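Local coordinates for CCHC-type domain-containing protein (Trypanosoma brucei brucei, PDB 7C47) that probably works as a zinc-finger 3'-5' RNA exonuclease, binding nucleotides and divalent metal ions and trimming RNA from its 3' end, at residues D102-V107 and D123-F128; I38-E43 and I96-F101. All coordinates share one frame; numbering follows the deposited sequence.

Contact 1 (D102-V107 and D123-F128); sequences DCRRDV and DLQVFF. With C5P (cytidine-5'-monophosphate), chain D.
Asp123 takes hold of the turn at Asp102 and Cys103 with its carboxylate, one oxygen to each backbone N-H. Asp102 N donates to Asp123 OD1 on its syn side at 3.0 Å. Cys103 N reaches Asp123 OD2 at 2.9 Å, arriving from above the carboxylate plane, 44° out of it. This is the tight, buried part of the contact. OD1 also receives weak capping bonds from Gln125 N and Val126 N, so the one carboxylate caps helix 124-136 and pins the neighbouring turn as well. The amino end of that helix would be expected to stabilise its negative charge.

Strand 97-100, helix 104-114 and strand 121-123 make a beta-alpha-beta crossover here, within the RNase H-like exonuclease fold, and the two bonds to Asp123 join the turn after its first strand to the end of its last. Against these buried bonds stands Asp102, partly exposed, whose carboxylate meets the bound cytidine monophosphate. Gln125 lies alongside Asp102, its chain extended from CG anti to the backbone N (chi1 -170°). Its OE1 rests 3.0 Å from Asp102 CB but accepts from Arg141, while NE2 donates to Ser142 O, which settles which way round the amide sits.

Between the two side chains the nucleotide's ribose is read. Gln125 NE2 donates to O2' at 2.8 Å, and O2' in turn donates a hydrogen bond to Asp102 OD2 at 3.0 Å, consistent with selection for RNA. Arg104 holds the Asp102 carboxylate side-on, NE to OD1 at 2.8 Å and NH2 to OD2 in an almost straight bond (179°). The same NH2 stands 3.2 Å from the cytosine O2, and Arg104 NH1 turns away to a salt bridge with Asp237.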
ATOM      1  N   ASP A 102      -0.748  -4.245  -0.377  1.00 21.66           N
ATOM      2  CA  ASP A 102      -0.575  -5.641  -0.829  1.00 21.55           C
ATOM      3  C   ASP A 102      -1.453  -6.496   0.085  1.00 21.29           C
ATOM      4  O   ASP A 102      -1.062  -6.941   1.084  1.00 20.65           O
ATOM      5  CB  ASP A 102       0.897  -6.117  -0.882  1.00 21.81           C
ATOM      6  CG  ASP A 102       1.051  -7.532  -1.393  1.00 22.36           C
ATOM      7  OD1 ASP A 102       0.066  -8.141  -1.798  1.00 21.58           O
ATOM      8  OD2 ASP A 102       2.172  -8.020  -1.362  1.00 22.41           O
ATOM      9  N   CYS A 103      -2.634  -6.796  -0.377  1.00 21.76           N
ATOM     10  CA  CYS A 103      -3.605  -7.520   0.396  1.00 22.08           C
ATOM     11  C   CYS A 103      -3.633  -9.035   0.202  1.00 22.28           C
ATOM     12  O   CYS A 103      -4.325  -9.704   0.903  1.00 22.69           O
ATOM     13  CB  CYS A 103      -4.978  -6.997   0.016  1.00 21.87           C
ATOM     14  SG  CYS A 103      -5.552  -7.579  -1.588  1.00 22.03           S
ATOM     15  N   ARG A 104      -2.819  -9.527  -0.709  1.00 21.82           N
ATOM     16  CA  ARG A 104      -2.936 -10.923  -1.179  1.00 21.93           C
ATOM     17  C   ARG A 104      -2.861 -11.943  -0.039  1.00 22.25           C
ATOM     18  O   ARG A 104      -3.797 -12.707   0.180  1.00 20.96           O
ATOM     19  CB  ARG A 104      -1.875 -11.245  -2.244  1.00 21.49           C
ATOM     20  CG  ARG A 104      -2.055 -10.504  -3.559  1.00 21.26           C
ATOM     21  CD  ARG A 104      -0.847 -10.643  -4.474  1.00 21.16           C
ATOM     22  NE  ARG A 104       0.353  -9.997  -3.937  1.00 20.97           N
ATOM     23  CZ  ARG A 104       1.551  -9.973  -4.534  1.00 21.29           C
ATOM     24  NH1 ARG A 104       1.754 -10.549  -5.726  1.00 21.18           N
ATOM     25  NH2 ARG A 104       2.568  -9.354  -3.941  1.00 21.36           N
ATOM     26  N   ARG A 105      -1.744 -11.925   0.682  1.00 23.66           N
ATOM     27  CA  ARG A 105      -1.511 -12.833   1.812  1.00 25.13           C
ATOM     28  C   ARG A 105      -2.453 -12.582   2.986  1.00 24.83           C
ATOM     29  O   ARG A 105      -2.899 -13.534   3.629  1.00 24.93           O
ATOM     30  CB  ARG A 105      -0.053 -12.730   2.307  1.00 26.80           C
ATOM     31  CG  ARG A 105       0.856 -13.882   1.910  1.00 28.30           C
ATOM     32  CD  ARG A 105       0.890 -14.146   0.412  1.00 29.52           C
ATOM     33  NE  ARG A 105       0.307 -15.438   0.025  1.00 30.89           N
ATOM     34  CZ  ARG A 105       0.173 -15.850  -1.237  1.00 32.67           C
ATOM     35  NH1 ARG A 105      -0.348 -17.049  -1.496  1.00 32.98           N
ATOM     36  NH2 ARG A 105       0.555 -15.064  -2.252  1.00 33.79           N
ATOM     37  N   ASP A 106      -2.724 -11.311   3.278  1.00 24.38           N
ATOM     38  CA  ASP A 106      -3.627 -10.933   4.373  1.00 24.54           C
ATOM     39  C   ASP A 106      -5.036 -11.456   4.139  1.00 23.95           C
ATOM     40  O   ASP A 106      -5.683 -11.938   5.063  1.00 23.58           O
ATOM     41  CB  ASP A 106      -3.711  -9.412   4.530  1.00 25.18           C
ATOM     42  CG  ASP A 106      -2.420  -8.793   5.007  1.00 26.15           C
ATOM     43  OD1 ASP A 106      -1.577  -9.508   5.590  1.00 26.45           O
ATOM     44  OD2 ASP A 106      -2.262  -7.569   4.801  1.00 27.41           O
ATOM     45  N   VAL A 107      -5.502 -11.333   2.902  1.00 23.06           N
ATOM     46  CA  VAL A 107      -6.838 -11.784   2.524  1.00 23.00           C
ATOM     47  C   VAL A 107      -6.929 -13.309   2.616  1.00 22.58           C
ATOM     48  O   VAL A 107      -7.918 -13.831   3.125  1.00 22.55           O
ATOM     49  CB  VAL A 107      -7.226 -11.259   1.121  1.00 22.84           C
ATOM     50  CG1 VAL A 107      -8.454 -11.967   0.573  1.00 22.99           C
ATOM     51  CG2 VAL A 107      -7.481  -9.757   1.186  1.00 23.11           C
ATOM     52  N   ASP A 123      -6.602  -1.702  -2.411  1.00 21.29           N
ATOM     53  CA  ASP A 123      -5.198  -2.062  -2.249  1.00 20.51           C
ATOM     54  C   ASP A 123      -4.331  -0.933  -2.822  1.00 20.27           C
ATOM     55  O   ASP A 123      -4.240  -0.762  -4.046  1.00 19.04           O
ATOM     56  CB  ASP A 123      -4.929  -3.386  -2.968  1.00 20.52           C
ATOM     57  CG  ASP A 123      -3.559  -3.974  -2.657  1.00 20.52           C
ATOM     58  OD1 ASP A 123      -2.580  -3.225  -2.463  1.00 20.67           O
ATOM     59  OD2 ASP A 123      -3.463  -5.219  -2.615  1.00 20.75           O
ATOM     60  N   LEU A 124      -3.686  -0.180  -1.933  1.00 19.79           N
ATOM     61  CA  LEU A 124      -2.926   1.006  -2.332  1.00 19.94           C
ATOM     62  C   LEU A 124      -1.641   0.690  -3.089  1.00 19.85           C
ATOM     63  O   LEU A 124      -1.171   1.522  -3.852  1.00 19.85           O
ATOM     64  CB  LEU A 124      -2.631   1.898  -1.121  1.00 20.12           C
ATOM     65  CG  LEU A 124      -3.869   2.412  -0.366  1.00 20.14           C
ATOM     66  CD1 LEU A 124      -3.446   3.278   0.804  1.00 20.36           C
ATOM     67  CD2 LEU A 124      -4.824   3.175  -1.274  1.00 20.14           C
ATOM     68  N   GLN A 125      -1.072  -0.496  -2.885  1.00 20.33           N
ATOM     69  CA  GLN A 125       0.060  -0.933  -3.697  1.00 20.75           C
ATOM     70  C   GLN A 125      -0.391  -1.088  -5.147  1.00 20.81           C
ATOM     71  O   GLN A 125       0.271  -0.598  -6.058  1.00 20.78           O
ATOM     72  CB  GLN A 125       0.644  -2.252  -3.195  1.00 21.01           C
ATOM     73  CG  GLN A 125       1.965  -2.605  -3.859  1.00 21.36           C
ATOM     74  CD  GLN A 125       2.481  -3.974  -3.468  1.00 21.63           C
ATOM     75  OE1 GLN A 125       1.755  -4.964  -3.525  1.00 21.97           O
ATOM     76  NE2 GLN A 125       3.748  -4.041  -3.087  1.00 21.92           N
ATOM     77  N   VAL A 126      -1.524  -1.764  -5.336  1.00 20.76           N
ATOM     78  CA  VAL A 126      -2.123  -1.970  -6.662  1.00 20.75           C
ATOM     79  C   VAL A 126      -2.517  -0.632  -7.295  1.00 20.78           C
ATOM     80  O   VAL A 126      -2.322  -0.437  -8.495  1.00 20.78           O
ATOM     81  CB  VAL A 126      -3.338  -2.934  -6.590  1.00 20.83           C
ATOM     82  CG1 VAL A 126      -4.113  -2.975  -7.900  1.00 20.79           C
ATOM     83  CG2 VAL A 126      -2.873  -4.341  -6.206  1.00 21.29           C
ATOM     84  N   PHE A 127      -3.068   0.272  -6.485  1.00 21.12           N
ATOM     85  CA  PHE A 127      -3.370   1.647  -6.909  1.00 21.41           C
ATOM     86  C   PHE A 127      -2.121   2.299  -7.519  1.00 21.90           C
ATOM     87  O   PHE A 127      -2.181   2.820  -8.627  1.00 22.14           O
ATOM     88  CB  PHE A 127      -3.867   2.488  -5.718  1.00 21.60           C
ATOM     89  CG  PHE A 127      -4.827   3.604  -6.086  1.00 21.88           C
ATOM     90  CD1 PHE A 127      -4.610   4.436  -7.185  1.00 21.92           C
ATOM     91  CD2 PHE A 127      -5.949   3.843  -5.293  1.00 22.22           C
ATOM     92  CE1 PHE A 127      -5.501   5.461  -7.491  1.00 22.49           C
ATOM     93  CE2 PHE A 127      -6.841   4.863  -5.597  1.00 22.40           C
ATOM     94  CZ  PHE A 127      -6.619   5.677  -6.696  1.00 22.16           C
ATOM     95  N   PHE A 128      -1.001   2.259  -6.801  1.00 22.46           N
ATOM     96  CA  PHE A 128       0.240   2.857  -7.295  1.00 22.91           C
ATOM     97  C   PHE A 128       0.672   2.227  -8.613  1.00 22.94           C
ATOM     98  O   PHE A 128       1.004   2.941  -9.548  1.00 23.32           O
ATOM     99  CB  PHE A 128       1.369   2.751  -6.270  1.00 23.72           C
ATOM    100  CG  PHE A 128       2.607   3.525  -6.654  1.00 24.52           C
ATOM    101  CD1 PHE A 128       2.643   4.910  -6.527  1.00 25.09           C
ATOM    102  CD2 PHE A 128       3.731   2.871  -7.157  1.00 24.72           C
ATOM    103  CE1 PHE A 128       3.779   5.630  -6.880  1.00 25.54           C
ATOM    104  CE2 PHE A 128       4.868   3.582  -7.514  1.00 25.21           C
ATOM    105  CZ  PHE A 128       4.893   4.965  -7.376  1.00 25.46           C
TER
HETATM  106  O3P C5P D 403      11.283  -4.280  -3.445  1.00 54.37           O
HETATM  107  P   C5P D 403      10.846  -5.284  -4.450  1.00 55.29           P
HETATM  108  O1P C5P D 403      11.712  -6.484  -4.327  1.00 55.32           O
HETATM  109  O2P C5P D 403      10.731  -4.598  -5.766  1.00 56.14           O
HETATM  110  O5' C5P D 403       9.391  -5.697  -3.947  1.00 54.26           O
HETATM  111  C5' C5P D 403       8.234  -4.931  -4.325  1.00 51.69           C
HETATM  112  C4' C5P D 403       6.977  -5.498  -3.705  1.00 50.68           C
HETATM  113  O4' C5P D 403       6.616  -6.731  -4.381  1.00 49.72           O
HETATM  114  C3' C5P D 403       7.042  -5.857  -2.227  1.00 49.92           C
HETATM  115  O3' C5P D 403       6.760  -4.732  -1.404  1.00 49.35           O
HETATM  116  C2' C5P D 403       5.964  -6.929  -2.097  1.00 50.08           C
HETATM  117  O2' C5P D 403       4.661  -6.430  -1.866  1.00 48.91           O
HETATM  118  C1' C5P D 403       6.065  -7.644  -3.449  1.00 49.94           C
HETATM  119  N1  C5P D 403       6.902  -8.861  -3.418  1.00 50.99           N
HETATM  120  C2  C5P D 403       6.398 -10.007  -2.792  1.00 50.85           C
HETATM  121  N3  C5P D 403       7.158 -11.129  -2.753  1.00 51.86           N
HETATM  122  C4  C5P D 403       8.373 -11.131  -3.306  1.00 51.99           C
HETATM  123  C5  C5P D 403       8.910  -9.979  -3.953  1.00 51.52           C
HETATM  124  C6  C5P D 403       8.149  -8.875  -3.983  1.00 51.43           C
HETATM  125  O2  C5P D 403       5.266  -9.967  -2.286  1.00 49.94           O
HETATM  126  N4  C5P D 403       9.085 -12.259  -3.250  1.00 51.90           N

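Contact 2 (I38-E43 and I96-F101); sequences IALDIE and IRKLFF. With MN (manganese (II) ion), chain F; MN (manganese (II) ion), chain G.
Ile38 and Leu40 bracket Leu99 in a short parallel ladder. Ile38 N bonds to Arg97 O at 2.7 Å, Leu99 N to Ile38 O at 2.8 Å, and Leu40 N to Leu99 O at 2.8 Å. Beyond Leu40 the strands diverge, their short axes 45° apart, and a water takes over the next rung: it donates to Leu40 O and accepts from Phe101 N. Just past this opening, Asp41 bridges two manganese ions, OD2 at 2.2 Å from one and OD1 at 2.3 Å from the other. Glu43 points to the first of these ions, though OE2 is a long 3.0 Å away.

At the other end Lys98 doubles back through bends at chi2 and chi4, bringing NZ to the carbonyl O of Ile96. Leu91, Asp93 and Glu119 offer NZ their carbonyls too, so this buried ammonium is met by backbone oxygens.

Apolar groups fill in around the ladder. Leu40 CB sits over one face of the Phe100 ring, displaced toward the rim, in a CH-pi contact 4.3 Å from the ring centroid. The tip of the same leucine, CD1, runs alongside Lys98 CB, the two side chains pointing the same way. Ile38 crosses Ile96 at a slant, and its CD1 comes to 3.6 Å from Ile96 CG2. Ala39 and Leu99 are paired on the other face of the sheet.

Strand 37-44 lies inside the exonuclease sheet, with 57-64 antiparallel on its other side, and 97-100 is followed by the outer strand 121-123. Helix 182-202 lies against Ala39 and Leu99 through Ile195 and brings Asp191 to Asp41, and helix 104-114 packs Asp106 against Phe100.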
ATOM      1  N   ILE A  38     -10.873   2.333   6.728  1.00 29.54           N
ATOM      2  CA  ILE A  38     -10.087   1.663   7.771  1.00 27.51           C
ATOM      3  C   ILE A  38      -8.845   1.028   7.148  1.00 26.80           C
ATOM      4  O   ILE A  38      -8.964   0.130   6.320  1.00 26.80           O
ATOM      5  CB  ILE A  38     -10.901   0.558   8.489  1.00 26.71           C
ATOM      6  CG1 ILE A  38     -12.187   1.133   9.095  1.00 26.61           C
ATOM      7  CG2 ILE A  38     -10.050  -0.119   9.563  1.00 26.64           C
ATOM      8  CD1 ILE A  38     -13.163   0.087   9.591  1.00 26.32           C
ATOM      9  N   ALA A  39      -7.661   1.491   7.546  1.00 25.95           N
ATOM     10  CA  ALA A  39      -6.402   0.857   7.141  1.00 25.17           C
ATOM     11  C   ALA A  39      -6.216  -0.428   7.934  1.00 24.81           C
ATOM     12  O   ALA A  39      -6.417  -0.430   9.145  1.00 23.96           O
ATOM     13  CB  ALA A  39      -5.226   1.795   7.366  1.00 24.72           C
ATOM     14  N   LEU A  40      -5.848  -1.513   7.250  1.00 24.76           N
ATOM     15  CA  LEU A  40      -5.699  -2.826   7.886  1.00 25.04           C
ATOM     16  C   LEU A  40      -4.358  -3.461   7.567  1.00 25.01           C
ATOM     17  O   LEU A  40      -3.799  -3.234   6.498  1.00 25.37           O
ATOM     18  CB  LEU A  40      -6.838  -3.768   7.477  1.00 24.80           C
ATOM     19  CG  LEU A  40      -8.226  -3.461   8.060  1.00 24.96           C
ATOM     20  CD1 LEU A  40      -9.292  -4.362   7.446  1.00 24.82           C
ATOM     21  CD2 LEU A  40      -8.238  -3.599   9.573  1.00 25.02           C
ATOM     22  N   ASP A  41      -3.848  -4.237   8.521  1.00 25.69           N
ATOM     23  CA  ASP A  41      -2.616  -5.014   8.361  1.00 26.90           C
ATOM     24  C   ASP A  41      -2.638  -6.188   9.357  1.00 26.59           C
ATOM     25  O   ASP A  41      -3.496  -6.237  10.242  1.00 25.79           O
ATOM     26  CB  ASP A  41      -1.380  -4.114   8.577  1.00 28.54           C
ATOM     27  CG  ASP A  41      -0.074  -4.732   8.052  1.00 30.22           C
ATOM     28  OD1 ASP A  41      -0.113  -5.684   7.241  1.00 31.90           O
ATOM     29  OD2 ASP A  41       1.010  -4.261   8.454  1.00 33.13           O
ATOM     30  N   ILE A  42      -1.723  -7.140   9.184  1.00 26.94           N
ATOM     31  CA  ILE A  42      -1.610  -8.320  10.044  1.00 26.86           C
ATOM     32  C   ILE A  42      -0.141  -8.532  10.442  1.00 27.62           C
ATOM     33  O   ILE A  42       0.761  -8.282   9.647  1.00 28.15           O
ATOM     34  CB  ILE A  42      -2.158  -9.572   9.300  1.00 26.43           C
ATOM     35  CG1 ILE A  42      -3.673  -9.442   9.070  1.00 26.68           C
ATOM     36  CG2 ILE A  42      -1.861 -10.854  10.066  1.00 26.20           C
ATOM     37  CD1 ILE A  42      -4.261 -10.484   8.141  1.00 26.45           C
ATOM     38  N   GLU A  43       0.091  -8.975  11.678  1.00 28.86           N
ATOM     39  CA  GLU A  43       1.378  -9.553  12.070  1.00 29.56           C
ATOM     40  C   GLU A  43       1.120 -11.015  12.374  1.00 29.18           C
ATOM     41  O   GLU A  43       0.251 -11.330  13.187  1.00 28.05           O
ATOM     42  CB  GLU A  43       1.981  -8.858  13.294  1.00 30.54           C
ATOM     43  CG  GLU A  43       2.294  -7.376  13.110  1.00 31.60           C
ATOM     44  CD  GLU A  43       3.337  -7.086  12.037  1.00 32.31           C
ATOM     45  OE1 GLU A  43       4.129  -7.986  11.679  1.00 32.22           O
ATOM     46  OE2 GLU A  43       3.364  -5.937  11.547  1.00 34.07           O
ATOM     47  N   ILE A  96     -17.954   0.756   4.155  1.00 31.92           N
ATOM     48  CA  ILE A  96     -16.718   1.157   4.829  1.00 30.34           C
ATOM     49  C   ILE A  96     -15.540   0.572   4.046  1.00 29.55           C
ATOM     50  O   ILE A  96     -15.426  -0.648   3.908  1.00 28.89           O
ATOM     51  CB  ILE A  96     -16.678   0.667   6.295  1.00 30.11           C
ATOM     52  CG1 ILE A  96     -17.927   1.142   7.056  1.00 30.46           C
ATOM     53  CG2 ILE A  96     -15.412   1.156   6.993  1.00 29.94           C
ATOM     54  CD1 ILE A  96     -18.078   0.560   8.449  1.00 30.42           C
ATOM     55  N   ARG A  97     -14.672   1.449   3.540  1.00 28.39           N
ATOM     56  CA  ARG A  97     -13.533   1.041   2.723  1.00 27.79           C
ATOM     57  C   ARG A  97     -12.421   0.453   3.597  1.00 27.21           C
ATOM     58  O   ARG A  97     -12.033   1.067   4.592  1.00 26.59           O
ATOM     59  CB  ARG A  97     -12.998   2.231   1.925  1.00 28.24           C
ATOM     60  CG  ARG A  97     -11.828   1.897   1.015  1.00 28.66           C
ATOM     61  CD  ARG A  97     -11.332   3.107   0.247  1.00 29.14           C
ATOM     62  NE  ARG A  97     -12.333   3.613  -0.694  1.00 29.79           N
ATOM     63  CZ  ARG A  97     -12.841   4.850  -0.721  1.00 30.08           C
ATOM     64  NH1 ARG A  97     -12.462   5.793   0.142  1.00 30.27           N
ATOM     65  NH2 ARG A  97     -13.748   5.152  -1.646  1.00 30.54           N
ATOM     66  N   LYS A  98     -11.918  -0.726   3.221  1.00 26.00           N
ATOM     67  CA  LYS A  98     -10.795  -1.361   3.919  1.00 25.21           C
ATOM     68  C   LYS A  98      -9.532  -1.157   3.101  1.00 24.38           C
ATOM     69  O   LYS A  98      -9.432  -1.674   1.990  1.00 24.92           O
ATOM     70  CB  LYS A  98     -11.023  -2.863   4.138  1.00 25.44           C
ATOM     71  CG  LYS A  98     -12.443  -3.274   4.472  1.00 25.42           C
ATOM     72  CD  LYS A  98     -13.028  -2.501   5.637  1.00 25.36           C
ATOM     73  CE  LYS A  98     -14.406  -3.019   6.008  1.00 25.35           C
ATOM     74  NZ  LYS A  98     -15.321  -3.303   4.866  1.00 24.46           N
ATOM     75  N   LEU A  99      -8.571  -0.420   3.649  1.00 23.40           N
ATOM     76  CA  LEU A  99      -7.341  -0.092   2.938  1.00 23.14           C
ATOM     77  C   LEU A  99      -6.242  -1.091   3.285  1.00 22.63           C
ATOM     78  O   LEU A  99      -6.019  -1.379   4.459  1.00 21.98           O
ATOM     79  CB  LEU A  99      -6.880   1.324   3.281  1.00 23.41           C
ATOM     80  CG  LEU A  99      -7.893   2.455   3.074  1.00 23.78           C
ATOM     81  CD1 LEU A  99      -7.542   3.645   3.960  1.00 24.44           C
ATOM     82  CD2 LEU A  99      -7.956   2.866   1.611  1.00 23.76           C
ATOM     83  N   PHE A 100      -5.556  -1.564   2.269  1.00 22.12           N
ATOM     84  CA  PHE A 100      -4.443  -2.471   2.393  1.00 21.94           C
ATOM     85  C   PHE A 100      -3.268  -2.039   1.528  1.00 21.46           C
ATOM     86  O   PHE A 100      -3.424  -1.330   0.611  1.00 20.99           O
ATOM     87  CB  PHE A 100      -4.812  -3.860   1.884  1.00 22.29           C
ATOM     88  CG  PHE A 100      -5.698  -4.637   2.753  1.00 22.44           C
ATOM     89  CD1 PHE A 100      -7.044  -4.503   2.661  1.00 22.94           C
ATOM     90  CD2 PHE A 100      -5.195  -5.576   3.595  1.00 23.01           C
ATOM     91  CE1 PHE A 100      -7.877  -5.246   3.437  1.00 22.80           C
ATOM     92  CE2 PHE A 100      -6.023  -6.327   4.379  1.00 23.18           C
ATOM     93  CZ  PHE A 100      -7.371  -6.154   4.301  1.00 23.16           C
ATOM     94  N   PHE A 101      -2.078  -2.448   1.896  1.00 21.59           N
ATOM     95  CA  PHE A 101      -0.915  -2.281   1.067  1.00 21.55           C
ATOM     96  C   PHE A 101      -0.446  -3.720   0.810  1.00 21.47           C
ATOM     97  O   PHE A 101       0.243  -4.255   1.617  1.00 20.72           O
ATOM     98  CB  PHE A 101       0.183  -1.461   1.716  1.00 21.48           C
ATOM     99  CG  PHE A 101       1.228  -1.014   0.741  1.00 21.75           C
ATOM    100  CD1 PHE A 101       2.317  -1.795   0.455  1.00 21.71           C
ATOM    101  CD2 PHE A 101       1.078   0.145   0.055  1.00 21.53           C
ATOM    102  CE1 PHE A 101       3.243  -1.391  -0.466  1.00 21.73           C
ATOM    103  CE2 PHE A 101       1.978   0.535  -0.866  1.00 21.51           C
ATOM    104  CZ  PHE A 101       3.073  -0.216  -1.119  1.00 21.68           C
TER
HETATM  105 MN    MN F 405       3.113  -5.038   8.652  1.00 88.09          MN
HETATM  106 MN    MN G 406       0.247  -6.586   5.155  1.00 85.08          MN
HETATM  107  O   HOH W   1      -2.037  -4.021   4.331  1.00 20.75           O

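Starting from the N terminus, strand 37-44 is laid down first. The chain then passes through strands 57-64 and 70-74 and two helices before strand 97-100 returns beside it, closing contact 2 across 52 residues. Contact 1 follows in series, neither nested in contact 2 nor crossing it: helix 104-114 leads out and strand 121-123 comes back, closing a 15-residue excursion. The two contacts meet at the end of strand 97-100, where Leu124 N probably hydrogen-bonds to Phe100 O at 2.8 Å. Contact 2 pairs two inner strands of the sheet, one of which carries Asp41; contact 1 fixes the start of the helix carrying Asp106, another manganese ligand.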